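Local coordinates for periplasmic binding protein/LacI transcriptional regulator (PDB 3BRS) that probably binds a sugar outside the cell membrane and hands it to a transport system, as periplasmic binding proteins of this family do, at residues K125-F139 against L157-D171. Residues are numbered along the deposited sequence; the frame is centred on the assembly and turned at random.
Sequences KNLVRKSGKIGVISF and LSDDSNKIEAIYYCD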
ATOM      1  N   LYS A 125     -15.895  -9.713 -10.219  1.00 31.86           N
ATOM      2  CA  LYS A 125     -16.894  -9.817 -11.321  1.00 30.95           C
ATOM      3  C   LYS A 125     -17.353 -11.235 -11.462  1.00 30.72           C
ATOM      4  O   LYS A 125     -18.538 -11.470 -11.598  1.00 34.35           O
ATOM      5  CB  LYS A 125     -16.250  -9.368 -12.630  1.00 33.86           C
ATOM      6  CG  LYS A 125     -17.185  -9.146 -13.820  1.00 34.12           C
ATOM      7  CD  LYS A 125     -16.350  -8.536 -14.903  1.00 39.27           C
ATOM      8  CE  LYS A 125     -17.160  -8.067 -16.108  1.00 47.84           C
ATOM      9  NZ  LYS A 125     -16.221  -7.852 -17.281  1.00 50.30           N
ATOM     10  N   ASN A 126     -16.461 -12.208 -11.412  1.00 28.65           N
ATOM     11  CA  ASN A 126     -16.952 -13.571 -11.527  1.00 31.92           C
ATOM     12  C   ASN A 126     -17.818 -13.988 -10.302  1.00 36.58           C
ATOM     13  O   ASN A 126     -18.805 -14.708 -10.453  1.00 36.72           O
ATOM     14  CB  ASN A 126     -15.788 -14.494 -11.709  1.00 32.48           C
ATOM     15  CG  ASN A 126     -16.207 -15.923 -11.979  1.00 48.84           C
ATOM     16  OD1 ASN A 126     -17.015 -16.212 -12.869  1.00 43.78           O
ATOM     17  ND2 ASN A 126     -15.624 -16.838 -11.240  1.00 35.88           N
ATOM     18  N   LEU A 127     -17.481 -13.519  -9.093  1.00 37.87           N
ATOM     19  CA  LEU A 127     -18.314 -13.885  -7.919  1.00 39.16           C
ATOM     20  C   LEU A 127     -19.759 -13.360  -7.933  1.00 39.22           C
ATOM     21  O   LEU A 127     -20.688 -14.042  -7.507  1.00 39.43           O
ATOM     22  CB  LEU A 127     -17.630 -13.487  -6.609  1.00 39.04           C
ATOM     23  CG  LEU A 127     -16.296 -14.163  -6.337  1.00 46.93           C
ATOM     24  CD1 LEU A 127     -15.660 -13.480  -5.164  1.00 38.90           C
ATOM     25  CD2 LEU A 127     -16.475 -15.661  -6.098  1.00 40.35           C
ATOM     26  N   VAL A 128     -19.954 -12.156  -8.437  1.00 39.57           N
ATOM     27  CA  VAL A 128     -21.302 -11.570  -8.541  1.00 38.43           C
ATOM     28  C   VAL A 128     -21.950 -11.762  -9.969  1.00 42.15           C
ATOM     29  O   VAL A 128     -22.870 -11.010 -10.359  1.00 44.59           O
ATOM     30  CB  VAL A 128     -21.317 -10.085  -8.075  1.00 34.17           C
ATOM     31  CG1 VAL A 128     -20.607  -9.949  -6.767  1.00 26.08           C
ATOM     32  CG2 VAL A 128     -20.627  -9.279  -9.038  1.00 32.02           C
ATOM     33  N   ARG A 129     -21.487 -12.792 -10.699  1.00 43.03           N
ATOM     34  CA  ARG A 129     -21.995 -13.187 -12.022  1.00 43.64           C
ATOM     35  C   ARG A 129     -23.510 -13.341 -12.068  1.00 45.12           C
ATOM     36  O   ARG A 129     -24.166 -12.946 -13.040  1.00 45.23           O
ATOM     37  CB  ARG A 129     -21.445 -14.569 -12.394  1.00 43.34           C
ATOM     38  CG  ARG A 129     -20.463 -14.585 -13.480  1.00 54.48           C
ATOM     39  CD  ARG A 129     -20.236 -16.026 -13.953  1.00 56.18           C
ATOM     40  NE  ARG A 129     -20.462 -17.008 -12.887  1.00 59.86           N
ATOM     41  CZ  ARG A 129     -20.309 -18.331 -13.024  1.00 65.46           C
ATOM     42  NH1 ARG A 129     -20.548 -19.140 -11.984  1.00 62.40           N
ATOM     43  NH2 ARG A 129     -19.906 -18.857 -14.193  1.00 65.80           N
ATOM     44  N   LYS A 130     -24.057 -14.021 -11.071  1.00 45.77           N
ATOM     45  CA  LYS A 130     -25.489 -14.300 -11.073  1.00 47.33           C
ATOM     46  C   LYS A 130     -26.151 -13.186 -10.303  1.00 46.12           C
ATOM     47  O   LYS A 130     -27.181 -12.670 -10.711  1.00 45.35           O
ATOM     48  CB  LYS A 130     -25.830 -15.654 -10.433  1.00 48.05           C
ATOM     49  CG  LYS A 130     -25.270 -16.889 -11.089  1.00 76.09           C
ATOM     50  CD  LYS A 130     -26.042 -18.113 -10.570  1.00 56.99           C
ATOM     51  CE  LYS A 130     -27.299 -18.479 -11.437  1.00 82.35           C
ATOM     52  NZ  LYS A 130     -28.666 -17.960 -10.999  1.00 57.19           N
ATOM     53  N   SER A 131     -25.543 -12.833  -9.173  1.00 46.22           N
ATOM     54  CA  SER A 131     -26.052 -11.780  -8.311  1.00 46.36           C
ATOM     55  C   SER A 131     -25.120 -11.549  -7.154  1.00 44.73           C
ATOM     56  O   SER A 131     -24.161 -12.281  -6.957  1.00 43.68           O
ATOM     57  CB  SER A 131     -27.435 -12.151  -7.734  1.00 48.72           C
ATOM     58  OG  SER A 131     -27.492 -13.470  -7.173  1.00 45.06           O
ATOM     59  N   GLY A 132     -25.478 -10.551  -6.359  1.00 42.89           N
ATOM     60  CA  GLY A 132     -24.708 -10.113  -5.209  1.00 40.26           C
ATOM     61  C   GLY A 132     -24.330  -8.687  -5.528  1.00 36.41           C
ATOM     62  O   GLY A 132     -24.281  -8.310  -6.700  1.00 34.97           O
ATOM     63  N   LYS A 133     -24.112  -7.889  -4.491  1.00 32.63           N
ATOM     64  CA  LYS A 133     -23.541  -6.559  -4.633  1.00 31.37           C
ATOM     65  C   LYS A 133     -22.242  -6.598  -3.821  1.00 31.25           C
ATOM     66  O   LYS A 133     -21.838  -7.664  -3.383  1.00 32.95           O
ATOM     67  CB  LYS A 133     -24.477  -5.406  -4.209  1.00 29.28           C
ATOM     68  CG  LYS A 133     -25.854  -5.466  -4.875  1.00 58.31           C
ATOM     69  CD  LYS A 133     -25.858  -4.938  -6.307  1.00 46.03           C
ATOM     70  CE  LYS A 133     -26.915  -3.788  -6.505  1.00 59.69           C
ATOM     71  NZ  LYS A 133     -26.554  -2.471  -5.845  1.00 49.63           N
ATOM     72  N   ILE A 134     -21.585  -5.468  -3.687  1.00 29.45           N
ATOM     73  CA  ILE A 134     -20.168  -5.476  -3.355  1.00 26.79           C
ATOM     74  C   ILE A 134     -19.935  -4.399  -2.349  1.00 25.77           C
ATOM     75  O   ILE A 134     -20.379  -3.245  -2.559  1.00 32.61           O
ATOM     76  CB  ILE A 134     -19.218  -5.207  -4.663  1.00 25.93           C
ATOM     77  CG1 ILE A 134     -19.257  -6.381  -5.654  1.00 25.29           C
ATOM     78  CG2 ILE A 134     -17.755  -4.893  -4.276  1.00 29.21           C
ATOM     79  CD1 ILE A 134     -18.960  -5.896  -7.091  1.00 23.97           C
ATOM     80  N   GLY A 135     -19.231  -4.709  -1.253  1.00 22.20           N
ATOM     81  CA  GLY A 135     -18.836  -3.583  -0.394  1.00 18.91           C
ATOM     82  C   GLY A 135     -17.340  -3.466  -0.400  1.00 22.76           C
ATOM     83  O   GLY A 135     -16.611  -4.480  -0.412  1.00 22.20           O
ATOM     84  N   VAL A 136     -16.857  -2.228  -0.361  1.00 23.65           N
ATOM     85  CA  VAL A 136     -15.406  -2.015  -0.286  1.00 23.50           C
ATOM     86  C   VAL A 136     -14.906  -1.307   0.972  1.00 24.33           C
ATOM     87  O   VAL A 136     -15.403  -0.236   1.385  1.00 23.94           O
ATOM     88  CB  VAL A 136     -14.910  -1.174  -1.459  1.00 21.76           C
ATOM     89  CG1 VAL A 136     -13.385  -1.095  -1.577  1.00 26.25           C
ATOM     90  CG2 VAL A 136     -15.509  -1.674  -2.765  1.00 17.30           C
ATOM     91  N   ILE A 137     -13.891  -1.897   1.571  1.00 24.98           N
ATOM     92  CA  ILE A 137     -13.135  -1.223   2.630  1.00 25.68           C
ATOM     93  C   ILE A 137     -11.764  -0.837   2.052  1.00 25.74           C
ATOM     94  O   ILE A 137     -10.842  -1.728   1.729  1.00 24.42           O
ATOM     95  CB  ILE A 137     -12.920  -2.067   3.905  1.00 29.77           C
ATOM     96  CG1 ILE A 137     -14.215  -2.623   4.486  1.00 26.80           C
ATOM     97  CG2 ILE A 137     -12.194  -1.153   5.002  1.00 23.39           C
ATOM     98  CD1 ILE A 137     -15.361  -1.491   4.669  1.00 34.25           C
ATOM     99  N   SER A 138     -11.631   0.483   1.925  1.00 25.23           N
ATOM    100  CA  SER A 138     -10.371   1.121   1.584  1.00 27.37           C
ATOM    101  C   SER A 138      -9.673   1.626   2.835  1.00 30.33           C
ATOM    102  O   SER A 138     -10.162   1.478   3.977  1.00 31.41           O
ATOM    103  CB  SER A 138     -10.544   2.219   0.561  1.00 25.54           C
ATOM    104  OG  SER A 138      -9.269   2.473  -0.022  1.00 30.12           O
ATOM    105  N   PHE A 139      -8.493   2.173   2.608  1.00 29.29           N
ATOM    106  CA  PHE A 139      -7.641   2.645   3.642  1.00 25.38           C
ATOM    107  C   PHE A 139      -7.529   4.202   3.584  1.00 28.33           C
ATOM    108  O   PHE A 139      -8.463   4.923   4.016  1.00 30.03           O
ATOM    109  CB  PHE A 139      -6.294   1.907   3.652  1.00 23.64           C
ATOM    110  CG  PHE A 139      -5.536   1.809   2.323  1.00 22.13           C
ATOM    111  CD1 PHE A 139      -6.000   0.961   1.287  1.00 29.28           C
ATOM    112  CD2 PHE A 139      -4.273   2.364   2.192  1.00 29.20           C
ATOM    113  CE1 PHE A 139      -5.281   0.786   0.039  1.00 27.45           C
ATOM    114  CE2 PHE A 139      -3.500   2.200   0.996  1.00 24.31           C
ATOM    115  CZ  PHE A 139      -3.995   1.365  -0.108  1.00 26.12           C
ATOM    116  N   LEU A 157     -13.943  -4.497 -12.936  1.00 30.56           N
ATOM    117  CA  LEU A 157     -15.391  -4.905 -12.776  1.00 33.64           C
ATOM    118  C   LEU A 157     -16.210  -4.619 -14.045  1.00 38.21           C
ATOM    119  O   LEU A 157     -17.291  -5.210 -14.229  1.00 35.64           O
ATOM    120  CB  LEU A 157     -16.062  -4.286 -11.555  1.00 32.77           C
ATOM    121  CG  LEU A 157     -15.757  -4.895 -10.163  1.00 36.50           C
ATOM    122  CD1 LEU A 157     -15.874  -3.883  -8.975  1.00 35.57           C
ATOM    123  CD2 LEU A 157     -16.593  -6.115  -9.882  1.00 31.38           C
ATOM    124  N   SER A 158     -15.675  -3.730 -14.923  1.00 42.31           N
ATOM    125  CA  SER A 158     -16.301  -3.437 -16.248  1.00 42.92           C
ATOM    126  C   SER A 158     -17.674  -2.838 -16.005  1.00 46.34           C
ATOM    127  O   SER A 158     -17.825  -1.882 -15.207  1.00 45.98           O
ATOM    128  CB  SER A 158     -16.584  -4.723 -17.011  1.00 40.28           C
ATOM    129  OG  SER A 158     -15.473  -5.207 -17.687  1.00 51.79           O
ATOM    130  N   ASP A 159     -18.668  -3.464 -16.682  1.00 49.07           N
ATOM    131  CA  ASP A 159     -20.094  -3.133 -16.546  1.00 52.18           C
ATOM    132  C   ASP A 159     -20.606  -3.315 -15.103  1.00 53.06           C
ATOM    133  O   ASP A 159     -21.280  -2.428 -14.547  1.00 55.55           O
ATOM    134  CB  ASP A 159     -20.954  -3.878 -17.583  1.00 54.90           C
ATOM    135  CG  ASP A 159     -20.647  -5.376 -17.646  1.00 46.92           C
ATOM    136  OD1 ASP A 159     -19.551  -5.766 -18.106  1.00 64.95           O
ATOM    137  OD2 ASP A 159     -21.506  -6.181 -17.238  1.00 68.08           O
ATOM    138  N   ASP A 160     -20.220  -4.415 -14.478  1.00 50.06           N
ATOM    139  CA  ASP A 160     -20.492  -4.649 -13.062  1.00 48.90           C
ATOM    140  C   ASP A 160     -19.961  -3.655 -11.989  1.00 44.03           C
ATOM    141  O   ASP A 160     -20.077  -3.915 -10.790  1.00 41.99           O
ATOM    142  CB  ASP A 160     -20.054  -6.092 -12.737  1.00 51.80           C
ATOM    143  CG  ASP A 160     -20.738  -7.100 -13.641  1.00 60.86           C
ATOM    144  OD1 ASP A 160     -21.882  -6.788 -13.997  1.00 58.83           O
ATOM    145  OD2 ASP A 160     -20.184  -8.177 -13.986  1.00 55.36           O
ATOM    146  N   SER A 161     -19.389  -2.518 -12.380  1.00 43.17           N
ATOM    147  CA  SER A 161     -18.779  -1.629 -11.371  1.00 40.25           C
ATOM    148  C   SER A 161     -19.836  -0.810 -10.600  1.00 40.57           C
ATOM    149  O   SER A 161     -19.590  -0.280  -9.500  1.00 41.90           O
ATOM    150  CB  SER A 161     -17.682  -0.744 -11.990  1.00 39.92           C
ATOM    151  OG  SER A 161     -18.304   0.400 -12.527  1.00 43.43           O
ATOM    152  N   ASN A 162     -21.044  -0.757 -11.146  1.00 39.15           N
ATOM    153  CA  ASN A 162     -22.206  -0.218 -10.461  1.00 38.43           C
ATOM    154  C   ASN A 162     -22.708  -1.171  -9.335  1.00 36.96           C
ATOM    155  O   ASN A 162     -23.597  -0.811  -8.589  1.00 36.89           O
ATOM    156  CB  ASN A 162     -23.323  -0.012 -11.516  1.00 41.01           C
ATOM    157  CG  ASN A 162     -23.824  -1.335 -12.118  1.00 38.68           C
ATOM    158  OD1 ASN A 162     -25.006  -1.480 -12.407  1.00 48.51           O
ATOM    159  ND2 ASN A 162     -22.938  -2.302 -12.284  1.00 45.79           N
ATOM    160  N   LYS A 163     -22.195  -2.403  -9.267  1.00 33.22           N
ATOM    161  CA  LYS A 163     -22.556  -3.295  -8.208  1.00 30.78           C
ATOM    162  C   LYS A 163     -21.864  -2.910  -6.863  1.00 30.99           C
ATOM    163  O   LYS A 163     -22.303  -3.339  -5.820  1.00 31.01           O
ATOM    164  CB  LYS A 163     -22.273  -4.747  -8.620  1.00 32.49           C
ATOM    165  CG  LYS A 163     -23.343  -5.325  -9.533  1.00 55.71           C
ATOM    166  CD  LYS A 163     -23.105  -6.805  -9.792  1.00 49.11           C
ATOM    167  CE  LYS A 163     -24.376  -7.501 -10.327  1.00 59.88           C
ATOM    168  NZ  LYS A 163     -24.719  -8.782  -9.579  1.00 50.05           N
ATOM    169  N   ILE A 164     -20.811  -2.095  -6.885  1.00 30.36           N
ATOM    170  CA  ILE A 164     -20.255  -1.553  -5.655  1.00 34.44           C
ATOM    171  C   ILE A 164     -21.292  -0.699  -4.961  1.00 38.24           C
ATOM    172  O   ILE A 164     -21.731   0.337  -5.490  1.00 39.83           O
ATOM    173  CB  ILE A 164     -19.013  -0.685  -5.926  1.00 34.97           C
ATOM    174  CG1 ILE A 164     -17.994  -1.500  -6.702  1.00 26.82           C
ATOM    175  CG2 ILE A 164     -18.454  -0.091  -4.595  1.00 26.38           C
ATOM    176  CD1 ILE A 164     -16.670  -0.721  -6.973  1.00 34.92           C
ATOM    177  N   GLU A 165     -21.651  -1.128  -3.757  1.00 39.26           N
ATOM    178  CA  GLU A 165     -22.687  -0.502  -2.979  1.00 39.73           C
ATOM    179  C   GLU A 165     -22.170   0.714  -2.278  1.00 40.95           C
ATOM    180  O   GLU A 165     -22.824   1.789  -2.173  1.00 41.40           O
ATOM    181  CB  GLU A 165     -23.114  -1.505  -1.937  1.00 39.88           C
ATOM    182  CG  GLU A 165     -24.460  -1.279  -1.468  1.00 58.56           C
ATOM    183  CD  GLU A 165     -25.511  -1.931  -2.313  1.00 49.78           C
ATOM    184  OE1 GLU A 165     -25.528  -3.176  -2.387  1.00 51.39           O
ATOM    185  OE2 GLU A 165     -26.382  -1.183  -2.798  1.00 56.80           O
ATOM    186  N   ALA A 166     -20.969   0.533  -1.769  1.00 40.16           N
ATOM    187  CA  ALA A 166     -20.347   1.559  -0.986  1.00 38.00           C
ATOM    188  C   ALA A 166     -18.857   1.320  -0.790  1.00 32.80           C
ATOM    189  O   ALA A 166     -18.350   0.142  -0.763  1.00 30.98           O
ATOM    190  CB  ALA A 166     -21.060   1.704   0.358  1.00 39.34           C
ATOM    191  N   ILE A 167     -18.176   2.447  -0.627  1.00 27.67           N
ATOM    192  CA  ILE A 167     -16.750   2.424  -0.282  1.00 28.57           C
ATOM    193  C   ILE A 167     -16.482   3.118   0.997  1.00 30.52           C
ATOM    194  O   ILE A 167     -16.749   4.317   1.120  1.00 32.12           O
ATOM    195  CB  ILE A 167     -15.778   2.973  -1.360  1.00 25.81           C
ATOM    196  CG1 ILE A 167     -16.175   2.388  -2.718  1.00 34.10           C
ATOM    197  CG2 ILE A 167     -14.334   2.534  -0.980  1.00 25.52           C
ATOM    198  CD1 ILE A 167     -15.236   2.579  -3.862  1.00 36.38           C
ATOM    199  N   TYR A 168     -15.969   2.375   1.943  1.00 26.36           N
ATOM    200  CA  TYR A 168     -15.666   2.919   3.324  1.00 25.16           C
ATOM    201  C   TYR A 168     -14.145   3.066   3.465  1.00 28.23           C
ATOM    202  O   TYR A 168     -13.401   2.116   3.133  1.00 30.98           O
ATOM    203  CB  TYR A 168     -16.234   1.993   4.407  1.00 28.28           C
ATOM    204  CG  TYR A 168     -15.996   2.469   5.824  1.00 30.59           C
ATOM    205  CD1 TYR A 168     -14.827   2.116   6.505  1.00 39.72           C
ATOM    206  CD2 TYR A 168     -16.913   3.300   6.490  1.00 37.23           C
ATOM    207  CE1 TYR A 168     -14.544   2.567   7.797  1.00 30.42           C
ATOM    208  CE2 TYR A 168     -16.626   3.777   7.838  1.00 41.67           C
ATOM    209  CZ  TYR A 168     -15.439   3.412   8.471  1.00 44.92           C
ATOM    210  OH  TYR A 168     -15.123   3.841   9.824  1.00 38.48           O
ATOM    211  N   TYR A 169     -13.679   4.194   4.012  1.00 26.02           N
ATOM    212  CA  TYR A 169     -12.210   4.445   4.161  1.00 28.28           C
ATOM    213  C   TYR A 169     -11.871   4.310   5.634  1.00 29.65           C
ATOM    214  O   TYR A 169     -12.246   5.175   6.410  1.00 28.74           O
ATOM    215  CB  TYR A 169     -11.839   5.876   3.585  1.00 26.92           C
ATOM    216  CG  TYR A 169     -12.173   5.964   2.050  1.00 26.07           C
ATOM    217  CD1 TYR A 169     -11.210   5.624   1.062  1.00 34.85           C
ATOM    218  CD2 TYR A 169     -13.462   6.326   1.617  1.00 31.85           C
ATOM    219  CE1 TYR A 169     -11.547   5.689  -0.299  1.00 23.77           C
ATOM    220  CE2 TYR A 169     -13.791   6.379   0.257  1.00 30.63           C
ATOM    221  CZ  TYR A 169     -12.799   6.052  -0.698  1.00 33.90           C
ATOM    222  OH  TYR A 169     -13.096   6.070  -2.079  1.00 32.78           O
ATOM    223  N   CYS A 170     -11.187   3.213   5.996  1.00 26.47           N
ATOM    224  CA  CYS A 170     -10.714   2.911   7.322  1.00 26.56           C
ATOM    225  C   CYS A 170      -9.479   3.596   7.733  1.00 28.80           C
ATOM    226  O   CYS A 170      -9.074   3.475   8.949  1.00 30.68           O
ATOM    227  CB  CYS A 170     -10.484   1.366   7.473  1.00 31.12           C
ATOM    228  SG  CYS A 170      -8.902   0.673   6.792  1.00 28.83           S
ATOM    229  N   ASP A 171      -8.835   4.306   6.818  1.00 29.76           N
ATOM    230  CA  ASP A 171      -7.507   4.985   7.082  1.00 26.87           C
ATOM    231  C   ASP A 171      -6.496   4.042   7.683  1.00 28.12           C
ATOM    232  O   ASP A 171      -5.692   4.456   8.489  1.00 31.66           O
ATOM    233  CB  ASP A 171      -7.659   6.131   8.076  1.00 33.86           C
ATOM    234  CG  ASP A 171      -8.511   7.280   7.514  1.00 30.42           C
ATOM    235  OD1 ASP A 171      -8.038   7.844   6.488  1.00 52.82           O
ATOM    236  OD2 ASP A 171      -9.603   7.608   8.073  1.00 47.70           O
TER
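Strands 133-138 and 164-169 run parallel, their axes 4.5 Å apart at closest and 14° from aligned, as neighbours in a beta-alpha-beta crossover whose connecting helix is 144-157. This unit is a worked example of the Rossmann-like architecture of periplasmic binding proteins: strand 164-169 forms one margin of its domain's sheet. In mid-ladder Tyr168 N meets Val136 O at 2.7 Å, almost straight (N-H...O 179°); near the start, the bond from Ile134 N to Lys163 O is weak. Between them Glu165 is inserted as an extra residue with near-helical backbone angles, shifting the register by one, and Ala166 N is buried without a partner.

On the face turned to helix 144-157, Val136 packs against two isoleucines of the neighbouring strand, its CG2 3.8 Å from Ile164 CG2 and its CB against Ile167 CG2. Ile134 CD1 and Leu157 CD2 meet tip to tip at 3.7 Å. On the other face, Ile137 CD1 rests against Tyr168 CB, beneath helix 174-187.

At the N-terminal ends of the two strands charged side chains meet: Lys133 and Glu165 cross at about a right angle, NZ to OE2, in a salt bridge whose hydrogen bond is weak. Lys163 stretches past Val128 CG2, bending at its last torsion (chi4 -130°), and its NZ joins both ends of loop 128-132, 3.0 Å from Val128 O and from Gly132 O, in the plane of each carbonyl.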